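Local coordinates for protein antibiotic biosynthesis monooxygenase (Shewanella loihica, PDB 2RIL) that probably acts as a monooxygenase of the antibiotic biosynthesis monooxygenase family, as a dimer whose ferredoxin-like subunits together form an alpha/beta barrel, at residues A[24-29]-A[40-45]; A[34-39]-A[69-74]; A[63-68]-A[91-96]. All blocks are in the same frame, centred on the assembly; numbering follows the deposited sequence.

Overall arrangement
From the N terminus the chain runs through strand 6-12 into helix 19-33. Interaction 1 closes the first loop, laying that helix on strand 39-47 across ten intervening residues. The turn inside this loop, 34-39, belongs to interaction 2, which reaches forward over 29 residues, including strand 56-62, to helix 65-79. Interactions 1 and 2 therefore cross: the first seats helix 19-33 on the sheet, the second sets the turn after it against helix 65-79. Interaction 3, closing a 22-residue loop, joins the start of helix 65-79 to strand 92-98; it crosses interaction 2 and follows interaction 1 in series. Gly38 O and Gln63 N, 2.8 Å apart, link interactions 2 and 3. Interactions 1 and 3 both touch the second subunit.

Interaction 1 of 3, residues A[24-29]-A[40-45]; sequences EYWEAH and LSTQLH. With ACT (acetate ion), chain C.
Trp26 of helix 19-33 lies over Leu44 and meets Thr42 of strand 39-47 with the rim of its indole. With CG anti to the backbone N (chi1 177°), the ring reaches from the helix to the sheet. Leu44 supplies both of its methyls to one indole face: CD1 sits 3.9 Å from the centroid of the five-membered ring and only 4° off the ring normal, a CH-pi contact, while CD2 is 3.7 Å from CE3 on the six-membered ring. Thr42 approaches from the opposite direction and brings both branches to the ring edge, CG2 closer at 3.7 Å from Trp26 CH2, OG1 4.0 Å from Trp26 CZ2. That hydroxyl is also hydrogen-bonded to Asn58 OD1 of the adjacent strand. All three residues are buried, and no hydrogen bond joins the segments.

The looser side is elsewhere. On the strand's other face, Gln43 directs its CB away from the helix and is exposed. Ser41 is partly exposed; its approach to an acetate ion, probably from the crystallisation liquor, is doubtfully short. A classic beta bulge sets Leu40 and Ser41 opposite the single residue Ile61. At Leu44 and His45 the strand pairs antiparallel with a strand of the second subunit, whose Arg98 packs on Trp26 and forms a salt bridge with Glu27. A helix packed on an antiparallel sheet that continues into the partner subunit is typical of the dimeric alpha/beta-barrel fold.

Interaction 2 of 3, residues A[34-39]-A[69-74]; sequences AQQPGY and YQAAQK
A type II beta turn from Gln36 to Tyr39 links helix 19-33 to strand 39-47, and Gln36 at its first position makes the contact with helix 65-79. The turn is closed by the bond from Tyr39 N to Gln36 O, 3.3 Å long. Gly38 occupies its third position with a positive phi of 93°, part of a pair of backbone angles that favours glycine.

Gln36 meets the helix in two ways. Its CB and CG lie alongside the methyl of Ala71, with Gln36 CB 3.8 Å from Ala71 CB. The closest backbone approach is here, 6.0 Å between Gln36 CA and Ala71 CA, and the two chains come this near where the helix residue is an alanine. Beyond CG the glutamine chain bends (chi2 -53°), bringing its amide past Lys74, whose CD is 3.5 Å from Gln36 OE1. Lys74 turns at its last torsion, and its NZ is joined to the amide through one water: the water donates to Gln36 OE1 at 2.9 Å and accepts from Lys74 NZ at a rather short 2.5 Å. At the other end of the amide, Gln36 NE2 donates to Phe32 O near the end of helix 19-33.

Both ends of the Gln36 amide are thus engaged, which distinguishes its oxygen from its nitrogen and would restrain its rotation. With the ammonium reached through water and no direct hydrogen bond between the segments, the polar link is indirect, while the Ala71 methyl provides the buried, apolar part of the contact.

Interaction 3 of 3, residues A[63-68]-A[91-96]; sequences QSEADF and PALYRV
Phe68 reaches Leu93 because its CG stands anti to the backbone N (chi1 174°), extending the ring from helix 65-79 toward strand 92-98. Glu65, one turn earlier, places CG anti to its own carbonyl carbon and then runs extended, carrying its carboxylate to Arg95.

The apolar half of the contact is built on Leu93. Its CD2 lies over one face of the Phe68 ring, 3.9 Å from the centroid and 15° off the normal, a CH-pi contact displaced toward the rim near Phe68 CG and CD2. The other methyl, CD1, lies between the two helix residues, 3.8 Å from Phe68 CD2 and 3.9 Å from Glu65 CG. Trp62 meets the Phe68 ring edge-to-face and extends the cluster toward strand 56-62.

The polar half is a salt bridge between Glu65 OE2 and Arg95 NH2, 3.4 Å apart. The oxygen comes to the edge of the guanidinium, near its plane, but the two side chains cross at about a right angle and the carboxylate and guanidinium planes are 51° apart. At this length the hydrogen bond within the pair is weak. Both groups have further partners: Glu65 OE1 bonds Tyr69 OH, and Arg95 uses NE and NH2 on the carbonyl oxygens of Pro5 and Ala4. At the helix start, Ser64 is the N-cap, its OG accepting from Asp67 N at 3.0 Å.

Ile48 of the second subunit packs on both Glu65 and Arg95, so the ion pair borders the dimer interface. Its long, tilted geometry suggests a modest electrostatic link: with a second partner for each charged group, the ion pair is just part of what holds them, while Leu93 and Phe68 supply the close packing.

Interaction 1 of 3, residues A[24-29]-A[40-45]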
loop_
_atom_site.group_PDB
_atom_site.type_symbol
_atom_site.label_atom_id
_atom_site.label_comp_id
_atom_site.label_asym_id
_atom_site.label_seq_id
_atom_site.Cartn_x
_atom_site.Cartn_y
_atom_site.Cartn_z
ATOM N N GLU A 24 -16.416 8.188 1.550
ATOM C CA GLU A 24 -17.190 9.028 0.647
ATOM C C GLU A 24 -16.365 10.249 0.185
ATOM O O GLU A 24 -16.454 10.657 -0.967
ATOM C CB GLU A 24 -18.544 9.377 1.317
ATOM C CG GLU A 24 -19.413 8.124 1.401
ATOM C CD GLU A 24 -20.732 8.251 2.148
ATOM O OE1 GLU A 24 -21.194 9.372 2.379
ATOM O OE2 GLU A 24 -21.326 7.178 2.472
ATOM N N TYR A 25 -15.527 10.783 1.073
ATOM C CA TYR A 25 -14.553 11.831 0.714
ATOM C C TYR A 25 -13.604 11.302 -0.356
ATOM O O TYR A 25 -13.380 11.937 -1.388
ATOM C CB TYR A 25 -13.775 12.256 1.987
ATOM C CG TYR A 25 -12.614 13.195 1.777
ATOM C CD1 TYR A 25 -11.314 12.715 1.567
ATOM C CD2 TYR A 25 -12.805 14.550 1.883
ATOM C CE1 TYR A 25 -10.247 13.613 1.388
ATOM C CE2 TYR A 25 -11.761 15.438 1.723
ATOM C CZ TYR A 25 -10.492 14.969 1.494
ATOM O OH TYR A 25 -9.473 15.903 1.342
ATOM N N TRP A 26 -13.091 10.101 -0.122
ATOM C CA TRP A 26 -12.174 9.482 -1.050
ATOM C C TRP A 26 -12.856 9.304 -2.410
ATOM O O TRP A 26 -12.260 9.614 -3.449
ATOM C CB TRP A 26 -11.658 8.160 -0.488
ATOM C CG TRP A 26 -10.758 7.506 -1.510
ATOM C CD1 TRP A 26 -9.416 7.718 -1.699
ATOM C CD2 TRP A 26 -11.155 6.605 -2.549
ATOM N NE1 TRP A 26 -8.952 6.966 -2.742
ATOM C CE2 TRP A 26 -10.000 6.274 -3.288
ATOM C CE3 TRP A 26 -12.370 6.025 -2.913
ATOM C CZ2 TRP A 26 -10.044 5.415 -4.366
ATOM C CZ3 TRP A 26 -12.403 5.192 -3.990
ATOM C CH2 TRP A 26 -11.236 4.864 -4.691
ATOM N N GLU A 27 -14.110 8.836 -2.428
ATOM C CA GLU A 27 -14.833 8.636 -3.679
ATOM C C GLU A 27 -15.004 9.901 -4.505
ATOM O O GLU A 27 -14.870 9.864 -5.718
ATOM C CB GLU A 27 -16.205 8.056 -3.394
ATOM C CG GLU A 27 -16.184 6.597 -2.903
ATOM C CD GLU A 27 -17.518 6.136 -2.381
ATOM O OE1 GLU A 27 -18.154 6.925 -1.624
ATOM O OE2 GLU A 27 -17.921 4.979 -2.721
ATOM N N ALA A 28 -15.294 11.013 -3.832
ATOM C CA ALA A 28 -15.417 12.289 -4.530
ATOM C C ALA A 28 -14.113 12.669 -5.228
ATOM O O ALA A 28 -14.135 13.150 -6.371
ATOM C CB ALA A 28 -15.894 13.379 -3.541
ATOM N N HIS A 29 -12.998 12.427 -4.551
ATOM C CA HIS A 29 -11.693 12.641 -5.132
ATOM C C HIS A 29 -11.355 11.679 -6.264
ATOM O O HIS A 29 -10.840 12.104 -7.275
ATOM C CB HIS A 29 -10.623 12.663 -4.056
ATOM C CG HIS A 29 -10.711 13.871 -3.184
ATOM N ND1 HIS A 29 -11.730 14.053 -2.274
ATOM C CD2 HIS A 29 -9.918 14.969 -3.085
ATOM C CE1 HIS A 29 -11.559 15.212 -1.654
ATOM N NE2 HIS A 29 -10.470 15.789 -2.139
ATOM N N LEU A 40 -5.253 5.071 -14.694
ATOM C CA LEU A 40 -5.492 3.714 -15.143
ATOM C C LEU A 40 -6.438 2.919 -14.278
ATOM O O LEU A 40 -7.409 2.372 -14.817
ATOM C CB LEU A 40 -4.208 2.892 -15.419
ATOM C CG LEU A 40 -3.308 3.494 -16.496
ATOM C CD1 LEU A 40 -1.898 2.827 -16.536
ATOM C CD2 LEU A 40 -4.009 3.469 -17.858
ATOM N N SER A 41 -6.193 2.858 -12.969
ATOM C CA SER A 41 -7.015 2.062 -12.101
ATOM C C SER A 41 -6.734 2.413 -10.649
ATOM O O SER A 41 -5.724 3.078 -10.340
ATOM C CB SER A 41 -6.783 0.583 -12.375
ATOM O OG SER A 41 -5.479 0.226 -12.038
ATOM N N THR A 42 -7.615 1.950 -9.750
ATOM C CA THR A 42 -7.363 2.107 -8.339
ATOM C C THR A 42 -7.987 0.989 -7.528
ATOM O O THR A 42 -8.940 0.338 -7.983
ATOM C CB THR A 42 -7.881 3.467 -7.845
ATOM O OG1 THR A 42 -7.175 3.852 -6.666
ATOM C CG2 THR A 42 -9.375 3.428 -7.594
ATOM N N GLN A 43 -7.418 0.776 -6.348
ATOM C CA GLN A 43 -7.944 -0.168 -5.384
ATOM C C GLN A 43 -7.870 0.455 -4.010
ATOM O O GLN A 43 -6.764 0.592 -3.430
ATOM C CB GLN A 43 -7.166 -1.485 -5.398
ATOM C CG GLN A 43 -7.254 -2.256 -6.698
ATOM C CD GLN A 43 -6.418 -3.485 -6.639
ATOM O OE1 GLN A 43 -5.215 -3.368 -6.554
ATOM N NE2 GLN A 43 -7.038 -4.640 -6.578
ATOM N N LEU A 44 -9.023 0.823 -3.476
ATOM C CA LEU A 44 -9.052 1.377 -2.113
ATOM C C LEU A 44 -9.178 0.175 -1.194
ATOM O O LEU A 44 -10.122 -0.607 -1.306
ATOM C CB LEU A 44 -10.299 2.253 -1.896
ATOM C CG LEU A 44 -10.384 2.898 -0.488
ATOM C CD1 LEU A 44 -9.259 3.877 -0.202
ATOM C CD2 LEU A 44 -11.767 3.523 -0.316
ATOM N N HIS A 45 -8.205 0.010 -0.292
ATOM C CA HIS A 45 -8.145 -1.111 0.640
ATOM C C HIS A 45 -8.624 -0.636 2.028
ATOM O O HIS A 45 -8.232 0.439 2.508
ATOM C CB HIS A 45 -6.711 -1.604 0.766
ATOM C CG HIS A 45 -6.156 -2.253 -0.457
ATOM N ND1 HIS A 45 -5.773 -1.551 -1.589
ATOM C CD2 HIS A 45 -5.866 -3.562 -0.696
ATOM C CE1 HIS A 45 -5.279 -2.422 -2.467
ATOM N NE2 HIS A 45 -5.288 -3.635 -1.935
HETATM C C ACT C . -4.368 -1.235 -14.953
HETATM O O ACT C . -4.451 -1.222 -13.719
HETATM O OXT ACT C . -3.270 -1.651 -15.349
HETATM C CH3 ACT C . -5.480 -0.796 -15.865
#

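Interaction 2 of 3, residues A[34-39]-A[69-74]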
loop_
_atom_site.group_PDB
_atom_site.type_symbol
_atom_site.label_atom_id
_atom_site.label_comp_id
_atom_site.label_asym_id
_atom_site.label_seq_id
_atom_site.Cartn_x
_atom_site.Cartn_y
_atom_site.Cartn_z
ATOM N N ALA A 34 -10.307 10.181 -11.821
ATOM C CA ALA A 34 -10.600 9.181 -12.821
ATOM C C ALA A 34 -10.863 9.788 -14.182
ATOM O O ALA A 34 -10.796 9.077 -15.201
ATOM C CB ALA A 34 -11.788 8.279 -12.353
ATOM N N GLN A 35 -11.142 11.088 -14.203
ATOM C CA GLN A 35 -11.315 11.863 -15.428
ATOM C C GLN A 35 -10.065 12.456 -16.028
ATOM O O GLN A 35 -10.108 13.090 -17.108
ATOM C CB GLN A 35 -12.314 13.003 -15.158
ATOM C CG GLN A 35 -13.678 12.447 -14.812
ATOM C CD GLN A 35 -14.291 11.757 -16.031
ATOM O OE1 GLN A 35 -14.353 12.342 -17.129
ATOM N NE2 GLN A 35 -14.695 10.500 -15.861
ATOM N N GLN A 36 -8.937 12.248 -15.366
ATOM C CA GLN A 36 -7.698 12.911 -15.740
ATOM C C GLN A 36 -6.905 12.043 -16.672
ATOM O O GLN A 36 -6.913 10.802 -16.556
ATOM C CB GLN A 36 -6.881 13.261 -14.513
ATOM C CG GLN A 36 -7.639 14.116 -13.508
ATOM C CD GLN A 36 -8.218 15.331 -14.109
ATOM O OE1 GLN A 36 -7.532 16.101 -14.813
ATOM N NE2 GLN A 36 -9.494 15.543 -13.819
ATOM N N PRO A 37 -6.213 12.670 -17.623
ATOM C CA PRO A 37 -5.367 11.889 -18.495
ATOM C C PRO A 37 -4.353 11.018 -17.730
ATOM O O PRO A 37 -3.739 11.463 -16.784
ATOM C CB PRO A 37 -4.650 12.962 -19.333
ATOM C CG PRO A 37 -5.589 14.070 -19.377
ATOM C CD PRO A 37 -6.181 14.092 -17.996
ATOM N N GLY A 38 -4.219 9.784 -18.143
ATOM C CA GLY A 38 -3.214 8.904 -17.575
ATOM C C GLY A 38 -3.715 8.060 -16.407
ATOM O O GLY A 38 -3.007 7.173 -15.953
ATOM N N TYR A 39 -4.923 8.305 -15.907
ATOM C CA TYR A 39 -5.463 7.501 -14.832
ATOM C C TYR A 39 -5.772 6.117 -15.340
ATOM O O TYR A 39 -6.479 5.996 -16.340
ATOM C CB TYR A 39 -6.749 8.089 -14.326
ATOM C CG TYR A 39 -7.408 7.311 -13.213
ATOM C CD1 TYR A 39 -7.069 7.572 -11.907
ATOM C CD2 TYR A 39 -8.388 6.370 -13.482
ATOM C CE1 TYR A 39 -7.692 6.933 -10.874
ATOM C CE2 TYR A 39 -9.007 5.676 -12.441
ATOM C CZ TYR A 39 -8.651 6.007 -11.135
ATOM O OH TYR A 39 -9.268 5.427 -10.041
ATOM N N TYR A 69 1.239 13.936 -11.578
ATOM C CA TYR A 69 1.549 15.257 -11.022
ATOM C C TYR A 69 0.649 16.334 -11.608
ATOM O O TYR A 69 0.219 17.228 -10.893
ATOM C CB TYR A 69 3.006 15.642 -11.222
ATOM C CG TYR A 69 4.025 14.770 -10.590
ATOM C CD1 TYR A 69 3.935 14.399 -9.284
ATOM C CD2 TYR A 69 5.167 14.418 -11.308
ATOM C CE1 TYR A 69 4.936 13.549 -8.708
ATOM C CE2 TYR A 69 6.141 13.649 -10.749
ATOM C CZ TYR A 69 6.021 13.230 -9.449
ATOM O OH TYR A 69 7.060 12.456 -8.965
ATOM N N GLN A 70 0.396 16.217 -12.902
ATOM C CA GLN A 70 -0.501 17.133 -13.618
ATOM C C GLN A 70 -1.944 17.080 -12.994
ATOM O O GLN A 70 -2.563 18.112 -12.727
ATOM C CB GLN A 70 -0.391 16.837 -15.161
ATOM C CG GLN A 70 1.024 17.287 -15.789
ATOM C CD GLN A 70 1.418 16.732 -17.231
ATOM O OE1 GLN A 70 0.585 16.204 -17.974
ATOM N NE2 GLN A 70 2.717 16.853 -17.593
ATOM N N ALA A 71 -2.427 15.862 -12.689
ATOM C CA ALA A 71 -3.752 15.600 -12.146
ATOM C C ALA A 71 -3.816 16.106 -10.698
ATOM O O ALA A 71 -4.797 16.721 -10.276
ATOM C CB ALA A 71 -4.023 14.112 -12.171
ATOM N N ALA A 72 -2.747 15.867 -9.933
ATOM C CA ALA A 72 -2.695 16.350 -8.525
ATOM C C ALA A 72 -2.755 17.891 -8.419
ATOM O O ALA A 72 -3.443 18.451 -7.532
ATOM C CB ALA A 72 -1.443 15.801 -7.804
ATOM N N GLN A 73 -2.069 18.578 -9.329
ATOM C CA GLN A 73 -2.104 20.049 -9.389
ATOM C C GLN A 73 -3.521 20.520 -9.714
ATOM O O GLN A 73 -4.072 21.419 -9.057
ATOM C CB GLN A 73 -1.116 20.560 -10.438
ATOM C CG GLN A 73 -1.125 22.120 -10.540
ATOM C CD GLN A 73 -0.263 22.779 -11.637
ATOM O OE1 GLN A 73 0.840 22.326 -11.935
ATOM N NE2 GLN A 73 -0.734 23.953 -12.154
ATOM N N LYS A 74 -4.149 19.874 -10.695
ATOM C CA LYS A 74 -5.555 20.207 -11.005
ATOM C C LYS A 74 -6.521 19.964 -9.850
ATOM O O LYS A 74 -7.450 20.759 -9.627
ATOM C CB LYS A 74 -6.045 19.514 -12.273
ATOM C CG LYS A 74 -5.325 19.914 -13.544
ATOM C CD LYS A 74 -6.034 19.286 -14.734
ATOM C CE LYS A 74 -5.348 19.622 -16.060
ATOM N NZ LYS A 74 -4.409 18.565 -16.569
HETATM O O HOH W 1 -4.728 16.339 -15.374
#

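Interaction 3 of 3, residues A[63-68]-A[91-96]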
loop_
_atom_site.group_PDB
_atom_site.type_symbol
_atom_site.label_atom_id
_atom_site.label_comp_id
_atom_site.label_asym_id
_atom_site.label_seq_id
_atom_site.Cartn_x
_atom_site.Cartn_y
_atom_site.Cartn_z
ATOM N N GLN A 63 -0.415 6.165 -15.745
ATOM C CA GLN A 63 0.434 5.888 -16.896
ATOM C C GLN A 63 1.857 6.450 -16.783
ATOM O O GLN A 63 2.803 5.912 -17.357
ATOM C CB GLN A 63 -0.235 6.487 -18.120
ATOM C CG GLN A 63 0.459 6.113 -19.418
ATOM C CD GLN A 63 0.169 4.640 -19.790
ATOM O OE1 GLN A 63 -1.016 4.241 -19.921
ATOM N NE2 GLN A 63 1.228 3.820 -19.921
ATOM N N SER A 64 2.016 7.556 -16.042
ATOM C CA SER A 64 3.310 8.187 -15.837
ATOM C C SER A 64 3.286 9.078 -14.651
ATOM O O SER A 64 2.207 9.517 -14.213
ATOM C CB SER A 64 3.669 9.048 -17.068
ATOM O OG SER A 64 2.783 10.124 -17.243
ATOM N N GLU A 65 4.487 9.391 -14.167
ATOM C CA GLU A 65 4.651 10.396 -13.124
ATOM C C GLU A 65 4.055 11.732 -13.587
ATOM O O GLU A 65 3.357 12.405 -12.805
ATOM C CB GLU A 65 6.137 10.627 -12.795
ATOM C CG GLU A 65 6.797 9.574 -11.985
ATOM C CD GLU A 65 8.263 9.878 -11.719
ATOM O OE1 GLU A 65 8.546 10.947 -11.179
ATOM O OE2 GLU A 65 9.109 9.045 -12.048
ATOM N N ALA A 66 4.373 12.151 -14.812
ATOM C CA ALA A 66 3.877 13.422 -15.317
ATOM C C ALA A 66 2.366 13.494 -15.239
ATOM O O ALA A 66 1.782 14.517 -14.841
ATOM C CB ALA A 66 4.337 13.618 -16.772
ATOM N N ASP A 67 1.692 12.428 -15.688
ATOM C CA ASP A 67 0.233 12.424 -15.630
ATOM C C ASP A 67 -0.304 12.558 -14.230
ATOM O O ASP A 67 -1.251 13.342 -13.950
ATOM C CB ASP A 67 -0.359 11.223 -16.330
ATOM C CG ASP A 67 -0.195 11.254 -17.820
ATOM O OD1 ASP A 67 0.014 12.328 -18.359
ATOM O OD2 ASP A 67 -0.345 10.203 -18.509
ATOM N N PHE A 68 0.273 11.801 -13.313
ATOM C CA PHE A 68 -0.160 11.960 -11.940
ATOM C C PHE A 68 0.042 13.373 -11.374
ATOM O O PHE A 68 -0.878 13.940 -10.760
ATOM C CB PHE A 68 0.568 10.949 -11.026
ATOM C CG PHE A 68 0.254 11.177 -9.589
ATOM C CD1 PHE A 68 -0.924 10.708 -9.058
ATOM C CD2 PHE A 68 1.084 11.956 -8.816
ATOM C CE1 PHE A 68 -1.275 11.014 -7.749
ATOM C CE2 PHE A 68 0.740 12.253 -7.491
ATOM C CZ PHE A 68 -0.442 11.780 -6.979
ATOM N N PRO A 91 0.373 10.677 0.538
ATOM C CA PRO A 91 0.552 10.085 -0.775
ATOM C C PRO A 91 2.009 10.116 -1.213
ATOM O O PRO A 91 2.733 11.103 -0.983
ATOM C CB PRO A 91 -0.281 10.988 -1.688
ATOM C CG PRO A 91 -0.363 12.314 -0.947
ATOM C CD PRO A 91 -0.427 11.923 0.493
ATOM N N ALA A 92 2.426 9.046 -1.874
ATOM C CA ALA A 92 3.705 9.006 -2.562
ATOM C C ALA A 92 3.613 8.073 -3.755
ATOM O O ALA A 92 2.781 7.159 -3.770
ATOM C CB ALA A 92 4.837 8.564 -1.581
ATOM N N LEU A 93 4.509 8.280 -4.718
ATOM C CA LEU A 93 4.587 7.430 -5.918
ATOM C C LEU A 93 5.671 6.387 -5.749
ATOM O O LEU A 93 6.714 6.639 -5.149
ATOM C CB LEU A 93 4.902 8.243 -7.175
ATOM C CG LEU A 93 3.833 9.213 -7.640
ATOM C CD1 LEU A 93 4.280 9.843 -8.999
ATOM C CD2 LEU A 93 2.444 8.576 -7.713
ATOM N N TYR A 94 5.428 5.226 -6.365
ATOM C CA TYR A 94 6.241 4.013 -6.245
ATOM C C TYR A 94 6.354 3.299 -7.563
ATOM O O TYR A 94 5.501 3.471 -8.450
ATOM C CB TYR A 94 5.549 3.013 -5.252
ATOM C CG TYR A 94 5.515 3.537 -3.848
ATOM C CD1 TYR A 94 4.532 4.415 -3.416
ATOM C CD2 TYR A 94 6.466 3.131 -2.917
ATOM C CE1 TYR A 94 4.548 4.935 -2.146
ATOM C CE2 TYR A 94 6.463 3.628 -1.622
ATOM C CZ TYR A 94 5.510 4.539 -1.234
ATOM O OH TYR A 94 5.520 5.144 0.020
ATOM N N ARG A 95 7.371 2.449 -7.649
ATOM C CA ARG A 95 7.392 1.422 -8.695
ATOM C C ARG A 95 7.658 0.085 -8.043
ATOM O O ARG A 95 8.270 0.017 -6.975
ATOM C CB ARG A 95 8.407 1.733 -9.786
ATOM C CG ARG A 95 7.837 2.849 -10.679
ATOM C CD ARG A 95 8.336 2.832 -12.101
ATOM N NE ARG A 95 7.903 4.018 -12.851
ATOM C CZ ARG A 95 8.482 5.210 -12.803
ATOM N NH1 ARG A 95 9.565 5.422 -12.045
ATOM N NH2 ARG A 95 7.965 6.204 -13.520
ATOM N N VAL A 96 7.219 -0.987 -8.664
ATOM C CA VAL A 96 7.424 -2.325 -8.123
ATOM C C VAL A 96 8.850 -2.760 -8.445
ATOM O O VAL A 96 9.272 -2.704 -9.595
ATOM C CB VAL A 96 6.400 -3.333 -8.687
ATOM C CG1 VAL A 96 6.705 -4.763 -8.182
ATOM C CG2 VAL A 96 4.955 -2.934 -8.280
#